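Local coordinates for protein cleavage and polyadenylation specificity factor 100 KD subunit (Methanosarcina mazei, PDB 2XR1) that probably terminates transcription by cutting nascent RNA at the exit channel of RNA polymerase, acting as a zinc-dependent endonuclease and 5'-3' exonuclease, at residues G354-E359 and R587-Y592; I378-Y383 and T605-E610. All coordinates share one frame; numbering follows the deposited sequence.

Interactions 1 and 2 lie next to each other beside the dinuclear zinc site, their centres about 11 Å apart. Each pairs the N-terminal part of the metallo-beta-lactamase fold with its C-terminal part, which the chain reaches only after the beta-CASP insert. Asp355, in segment 354-359, bridges both zinc ions. His607 of interaction 2 binds one of them. The two contacts are also tied directly. Tyr356 N probably donates to Glu380 OE2 at 2.9 Å, and Tyr356 OH lies 3.0 Å from Ser379 OG in a probable hydrogen bond. Helix 586-594 and strand 602-606 follow each other in the chain, which takes it from one contact to the other.

Interaction 1. Residues G354-E359 and R587-Y592; sequences GDYKYE and RQLMEY. With ZN (zinc ion), chain E; ZN (zinc ion), chain F.
Three tyrosines, Tyr356 and Tyr358 of loop segment 354-359 and Tyr592 of helix 586-594, form an aromatic cluster. Tyr356 puts CE2 over one face of the Tyr592 ring, 3.4 Å from Tyr592 CG and toward the rim. The two ring planes are inclined at 37°, so this is an oblique pair. Tyr358 meets the same ring differently. The edge of Tyr592 points at the face of Tyr358, in a T-shaped pair with planes at 83°. Tyr592 CA also sits over the Tyr358 face in a CH-pi contact, 4.0 Å from the ring centroid. With CG of Tyr592 anti to the backbone N (chi1 -174°), one face of the ring meets Tyr356 and its edge meets Tyr358. Leu589 adds its CD2 methyl, 3.6 Å from Tyr356 CZ.

The loop follows strand 348-352 of the metallo-beta-lactamase fold, and the helix belongs to the part of that fold after the beta-CASP insert. At the start of the loop, Asp355 OD2 bridges the two zinc ions, 2.3 Å from that of chain E and 2.1 Å from that of chain F. His245, His247 and His332 complete the first site; Asp249, His250 and His607 the second.

The polar contacts centre on the Gln588 amide. Lys357 NZ donates to Gln588 OE1 at 3.1 Å, in the carbonyl plane and on a lone pair. Gln588 NE2 donates to Glu359 OE1 at 2.8 Å, reaching it from above the carboxylate plane. The amide is thus held at both ends. Lys357 NZ also bonds Gln390 and forms a salt bridge with Glu359 OE1, its hydrogen bond there being weak. Tyr592 OH bonds Val368 O.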
loop_
_atom_site.group_PDB
_atom_site.type_symbol
_atom_site.label_atom_id
_atom_site.label_comp_id
_atom_site.label_asym_id
_atom_site.label_seq_id
_atom_site.Cartn_x
_atom_site.Cartn_y
_atom_site.Cartn_z
ATOM N N GLY B 354 -5.663 -7.690 -18.474
ATOM C CA GLY B 354 -4.645 -7.117 -19.387
ATOM C C GLY B 354 -5.433 -6.382 -20.475
ATOM O O GLY B 354 -6.588 -5.971 -20.241
ATOM N N ASP B 355 -4.816 -6.216 -21.644
ATOM C CA ASP B 355 -5.468 -5.644 -22.798
ATOM C C ASP B 355 -6.221 -6.807 -23.484
ATOM O O ASP B 355 -5.693 -7.920 -23.554
ATOM C CB ASP B 355 -4.440 -5.009 -23.724
ATOM C CG ASP B 355 -3.736 -3.756 -23.112
ATOM O OD1 ASP B 355 -4.171 -3.383 -21.989
ATOM O OD2 ASP B 355 -2.777 -3.171 -23.745
ATOM N N TYR B 356 -7.454 -6.583 -23.935
ATOM C CA TYR B 356 -8.217 -7.620 -24.552
ATOM C C TYR B 356 -9.176 -7.122 -25.588
ATOM O O TYR B 356 -9.519 -5.943 -25.587
ATOM C CB TYR B 356 -9.011 -8.376 -23.514
ATOM C CG TYR B 356 -10.084 -7.619 -22.790
ATOM C CD1 TYR B 356 -9.797 -6.909 -21.615
ATOM C CD2 TYR B 356 -11.407 -7.689 -23.212
ATOM C CE1 TYR B 356 -10.803 -6.242 -20.928
ATOM C CE2 TYR B 356 -12.434 -7.053 -22.539
ATOM C CZ TYR B 356 -12.130 -6.318 -21.399
ATOM O OH TYR B 356 -13.134 -5.687 -20.709
ATOM N N LYS B 357 -9.641 -8.032 -26.449
ATOM C CA LYS B 357 -10.679 -7.735 -27.414
ATOM C C LYS B 357 -11.740 -8.824 -27.444
ATOM O O LYS B 357 -11.510 -9.935 -27.927
ATOM C CB LYS B 357 -10.092 -7.551 -28.814
ATOM C CG LYS B 357 -11.120 -7.053 -29.826
ATOM C CD LYS B 357 -10.507 -6.127 -30.898
ATOM C CE LYS B 357 -11.499 -5.655 -31.986
ATOM N NZ LYS B 357 -12.370 -4.519 -31.559
ATOM N N TYR B 358 -12.929 -8.456 -26.977
ATOM C CA TYR B 358 -14.070 -9.350 -26.931
ATOM C C TYR B 358 -14.763 -9.395 -28.242
ATOM O O TYR B 358 -15.868 -8.961 -28.349
ATOM C CB TYR B 358 -15.031 -8.890 -25.832
ATOM C CG TYR B 358 -16.103 -9.882 -25.456
ATOM C CD1 TYR B 358 -15.813 -11.230 -25.323
ATOM C CD2 TYR B 358 -17.405 -9.463 -25.187
ATOM C CE1 TYR B 358 -16.787 -12.125 -24.987
ATOM C CE2 TYR B 358 -18.382 -10.356 -24.825
ATOM C CZ TYR B 358 -18.058 -11.691 -24.734
ATOM O OH TYR B 358 -18.972 -12.613 -24.373
ATOM N N GLU B 359 -14.092 -9.915 -29.255
ATOM C CA GLU B 359 -14.645 -9.988 -30.601
ATOM C C GLU B 359 -13.727 -10.840 -31.418
ATOM O O GLU B 359 -12.565 -10.801 -31.211
ATOM C CB GLU B 359 -14.757 -8.623 -31.244
ATOM C CG GLU B 359 -15.403 -8.687 -32.643
ATOM C CD GLU B 359 -15.185 -7.409 -33.476
ATOM O OE1 GLU B 359 -14.661 -6.397 -32.920
ATOM O OE2 GLU B 359 -15.554 -7.408 -34.689
ATOM N N ARG B 587 -18.742 -0.747 -26.430
ATOM C CA ARG B 587 -19.729 -1.821 -26.431
ATOM C C ARG B 587 -19.102 -3.150 -25.947
ATOM O O ARG B 587 -19.623 -3.849 -25.101
ATOM C CB ARG B 587 -20.319 -2.017 -27.817
ATOM C CG ARG B 587 -21.684 -2.716 -27.796
ATOM C CD ARG B 587 -22.144 -3.166 -29.188
ATOM N NE ARG B 587 -21.612 -4.499 -29.513
ATOM C CZ ARG B 587 -20.597 -4.749 -30.361
ATOM N NH1 ARG B 587 -19.981 -3.753 -31.033
ATOM N NH2 ARG B 587 -20.198 -6.004 -30.560
ATOM N N GLN B 588 -17.938 -3.463 -26.471
ATOM C CA GLN B 588 -17.314 -4.748 -26.198
ATOM C C GLN B 588 -16.831 -4.854 -24.768
ATOM O O GLN B 588 -16.866 -5.945 -24.192
ATOM C CB GLN B 588 -16.192 -4.993 -27.205
ATOM C CG GLN B 588 -16.779 -5.401 -28.546
ATOM C CD GLN B 588 -15.880 -5.099 -29.730
ATOM O OE1 GLN B 588 -14.765 -4.557 -29.572
ATOM N NE2 GLN B 588 -16.359 -5.436 -30.938
ATOM N N LEU B 589 -16.352 -3.745 -24.206
ATOM C CA LEU B 589 -15.968 -3.719 -22.804
ATOM C C LEU B 589 -17.187 -4.074 -21.954
ATOM O O LEU B 589 -17.124 -4.914 -21.053
ATOM C CB LEU B 589 -15.414 -2.353 -22.422
ATOM C CG LEU B 589 -14.032 -2.079 -23.062
ATOM C CD1 LEU B 589 -13.593 -0.606 -22.998
ATOM C CD2 LEU B 589 -13.010 -2.967 -22.399
ATOM N N MET B 590 -18.311 -3.446 -22.258
ATOM C CA MET B 590 -19.519 -3.673 -21.493
ATOM C C MET B 590 -20.039 -5.086 -21.671
ATOM O O MET B 590 -20.504 -5.686 -20.724
ATOM C CB MET B 590 -20.612 -2.669 -21.884
ATOM C CG MET B 590 -20.330 -1.263 -21.343
ATOM S SD MET B 590 -20.775 -1.048 -19.564
ATOM C CE MET B 590 -22.470 -0.442 -19.719
ATOM N N GLU B 591 -19.943 -5.625 -22.879
ATOM C CA GLU B 591 -20.441 -6.957 -23.158
ATOM C C GLU B 591 -19.575 -7.993 -22.411
ATOM O O GLU B 591 -20.109 -8.941 -21.835
ATOM C CB GLU B 591 -20.506 -7.213 -24.679
ATOM C CG GLU B 591 -21.618 -6.437 -25.438
ATOM C CD GLU B 591 -21.542 -6.540 -27.030
ATOM O OE1 GLU B 591 -20.403 -6.734 -27.591
ATOM O OE2 GLU B 591 -22.642 -6.434 -27.722
ATOM N N TYR B 592 -18.266 -7.754 -22.358
ATOM C CA TYR B 592 -17.324 -8.653 -21.688
ATOM C C TYR B 592 -17.680 -8.914 -20.234
ATOM O O TYR B 592 -17.659 -10.063 -19.785
ATOM C CB TYR B 592 -15.916 -8.090 -21.704
ATOM C CG TYR B 592 -14.872 -9.041 -21.152
ATOM C CD1 TYR B 592 -14.399 -10.087 -21.919
ATOM C CD2 TYR B 592 -14.333 -8.861 -19.899
ATOM C CE1 TYR B 592 -13.439 -10.943 -21.469
ATOM C CE2 TYR B 592 -13.383 -9.736 -19.409
ATOM C CZ TYR B 592 -12.943 -10.789 -20.224
ATOM O OH TYR B 592 -12.006 -11.694 -19.766
HETATM ZN ZN ZN E . -1.346 -3.837 -25.459
HETATM ZN ZN ZN F . -1.489 -1.639 -23.099
#

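Interaction 2. Residues I378-Y383 and T605-E610; sequences ISEATY and TEHGDE. With ZN (zinc ion), chain F.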
loop_
_atom_site.group_PDB
_atom_site.type_symbol
_atom_site.label_atom_id
_atom_site.label_comp_id
_atom_site.label_asym_id
_atom_site.label_seq_id
_atom_site.Cartn_x
_atom_site.Cartn_y
_atom_site.Cartn_z
ATOM N N ILE B 378 -10.364 -6.983 -12.780
ATOM C CA ILE B 378 -9.650 -5.747 -12.976
ATOM C C ILE B 378 -9.496 -5.681 -14.478
ATOM O O ILE B 378 -8.782 -6.506 -15.067
ATOM C CB ILE B 378 -8.274 -5.781 -12.286
ATOM C CG1 ILE B 378 -8.475 -5.673 -10.766
ATOM C CG2 ILE B 378 -7.387 -4.630 -12.799
ATOM C CD1 ILE B 378 -7.829 -6.686 -9.945
ATOM N N SER B 379 -10.182 -4.699 -15.083
ATOM C CA SER B 379 -10.312 -4.605 -16.534
ATOM C C SER B 379 -9.631 -3.391 -17.116
ATOM O O SER B 379 -9.618 -2.342 -16.502
ATOM C CB SER B 379 -11.789 -4.533 -16.910
ATOM O OG SER B 379 -11.924 -4.348 -18.309
ATOM N N GLU B 380 -9.146 -3.512 -18.336
ATOM C CA GLU B 380 -8.692 -2.334 -19.057
ATOM C C GLU B 380 -9.890 -1.516 -19.447
ATOM O O GLU B 380 -10.989 -2.032 -19.422
ATOM C CB GLU B 380 -7.943 -2.671 -20.345
ATOM C CG GLU B 380 -8.800 -3.350 -21.410
ATOM C CD GLU B 380 -8.435 -2.891 -22.781
ATOM O OE1 GLU B 380 -8.514 -1.652 -23.011
ATOM O OE2 GLU B 380 -8.076 -3.743 -23.614
ATOM N N ALA B 381 -9.645 -0.250 -19.823
ATOM C CA ALA B 381 -10.689 0.713 -20.148
ATOM C C ALA B 381 -10.309 1.671 -21.300
ATOM O O ALA B 381 -10.737 2.788 -21.301
ATOM C CB ALA B 381 -11.087 1.505 -18.879
ATOM N N THR B 382 -9.522 1.220 -22.270
ATOM C CA THR B 382 -8.911 2.111 -23.287
ATOM C C THR B 382 -9.953 2.810 -24.097
ATOM O O THR B 382 -9.875 4.014 -24.304
ATOM C CB THR B 382 -8.007 1.377 -24.264
ATOM O OG1 THR B 382 -7.130 0.533 -23.538
ATOM C CG2 THR B 382 -7.180 2.353 -25.088
ATOM N N TYR B 383 -10.958 2.061 -24.534
ATOM C CA TYR B 383 -12.100 2.659 -25.194
ATOM C C TYR B 383 -13.290 2.774 -24.229
ATOM O O TYR B 383 -14.459 2.567 -24.589
ATOM C CB TYR B 383 -12.449 1.857 -26.444
ATOM C CG TYR B 383 -11.447 2.046 -27.577
ATOM C CD1 TYR B 383 -10.199 1.483 -27.518
ATOM C CD2 TYR B 383 -11.759 2.782 -28.682
ATOM C CE1 TYR B 383 -9.286 1.649 -28.518
ATOM C CE2 TYR B 383 -10.853 2.952 -29.691
ATOM C CZ TYR B 383 -9.615 2.385 -29.608
ATOM O OH TYR B 383 -8.739 2.554 -30.635
ATOM N N THR B 605 -11.278 -0.565 -12.854
ATOM C CA THR B 605 -10.865 -0.212 -14.202
ATOM C C THR B 605 -9.500 0.487 -14.225
ATOM O O THR B 605 -9.109 1.092 -13.289
ATOM C CB THR B 605 -11.947 0.625 -14.885
ATOM O OG1 THR B 605 -12.161 1.816 -14.133
ATOM C CG2 THR B 605 -13.226 -0.150 -14.979
ATOM N N GLU B 606 -8.802 0.369 -15.322
ATOM C CA GLU B 606 -7.454 0.835 -15.478
ATOM C C GLU B 606 -7.138 0.934 -16.966
ATOM O O GLU B 606 -7.991 0.656 -17.792
ATOM C CB GLU B 606 -6.454 -0.091 -14.766
ATOM C CG GLU B 606 -6.634 -1.571 -14.986
ATOM C CD GLU B 606 -5.733 -2.214 -16.073
ATOM O OE1 GLU B 606 -4.567 -1.778 -16.325
ATOM O OE2 GLU B 606 -6.193 -3.241 -16.660
ATOM N N HIS B 607 -5.937 1.395 -17.308
ATOM C CA HIS B 607 -5.487 1.430 -18.714
ATOM C C HIS B 607 -6.478 2.193 -19.595
ATOM O O HIS B 607 -7.059 1.658 -20.521
ATOM C CB HIS B 607 -5.276 0.031 -19.202
ATOM C CG HIS B 607 -4.458 -0.075 -20.436
ATOM N ND1 HIS B 607 -4.954 0.235 -21.675
ATOM C CD2 HIS B 607 -3.211 -0.566 -20.641
ATOM C CE1 HIS B 607 -4.033 -0.018 -22.590
ATOM N NE2 HIS B 607 -2.968 -0.510 -21.989
ATOM N N GLY B 608 -6.654 3.464 -19.262
ATOM C CA GLY B 608 -7.405 4.393 -20.080
ATOM C C GLY B 608 -7.057 5.779 -19.607
ATOM O O GLY B 608 -6.464 5.927 -18.548
ATOM N N ASP B 609 -7.388 6.814 -20.369
ATOM C CA ASP B 609 -7.214 8.138 -19.820
ATOM C C ASP B 609 -8.243 8.318 -18.701
ATOM O O ASP B 609 -9.181 7.536 -18.601
ATOM C CB ASP B 609 -7.263 9.206 -20.900
ATOM C CG ASP B 609 -8.608 9.280 -21.638
ATOM O OD1 ASP B 609 -9.704 9.174 -21.003
ATOM O OD2 ASP B 609 -8.553 9.513 -22.883
ATOM N N GLU B 610 -8.041 9.297 -17.831
ATOM C CA GLU B 610 -8.856 9.425 -16.624
ATOM C C GLU B 610 -10.344 9.289 -16.875
ATOM O O GLU B 610 -10.985 8.435 -16.278
ATOM C CB GLU B 610 -8.602 10.749 -15.909
ATOM C CG GLU B 610 -9.238 10.787 -14.533
ATOM C CD GLU B 610 -8.894 12.032 -13.763
ATOM O OE1 GLU B 610 -8.458 13.047 -14.399
ATOM O OE2 GLU B 610 -9.085 11.981 -12.522
HETATM ZN ZN ZN F . -1.489 -1.639 -23.099
HETATM O O HOH W 1 -8.090 6.300 -22.910
#
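This is a parallel strand pairing inside a mixed beta sheet, continued by two loops, one of which carries the zinc ligand His607. Strands 376-380 and 602-606 are neighbours there. Ser379 pairs with Thr605, and Glu380 with Glu606. Glu606 N gives a weak hydrogen bond to Ser379 O, while Ala381 N donates to His607 O at 3.3 Å. Ile378 CG2 packs on Glu606 CG at 3.8 Å.

Beyond the strands the side chains take over. His607 NE2 binds zinc at 2.2 Å. The other ring nitrogen, His607 ND1, donates to Thr382 OG1 at 2.9 Å, with the oxygen near the ring plane. This bond helps fix the ring's rotation. Thr382 OG1 in turn donates to Glu380 OE1 at 2.6 Å, and Thr382 N donates to the same oxygen. CG of Glu380 lies between its backbone N and carbonyl carbon (chi1 65°), and with the bend at chi2 this brings OE1 to Thr382. His583 ND1 is hydrogen-bonded to Glu380 OE2. Thr382 is therefore a second-shell partner of the metal ligand, and Glu380 holds Thr382. One water links Thr382 O to Asp609 N.

Metal ligands on loops at strand ends are characteristic of the dinuclear zinc site of metallo-beta-lactamase-fold nucleases.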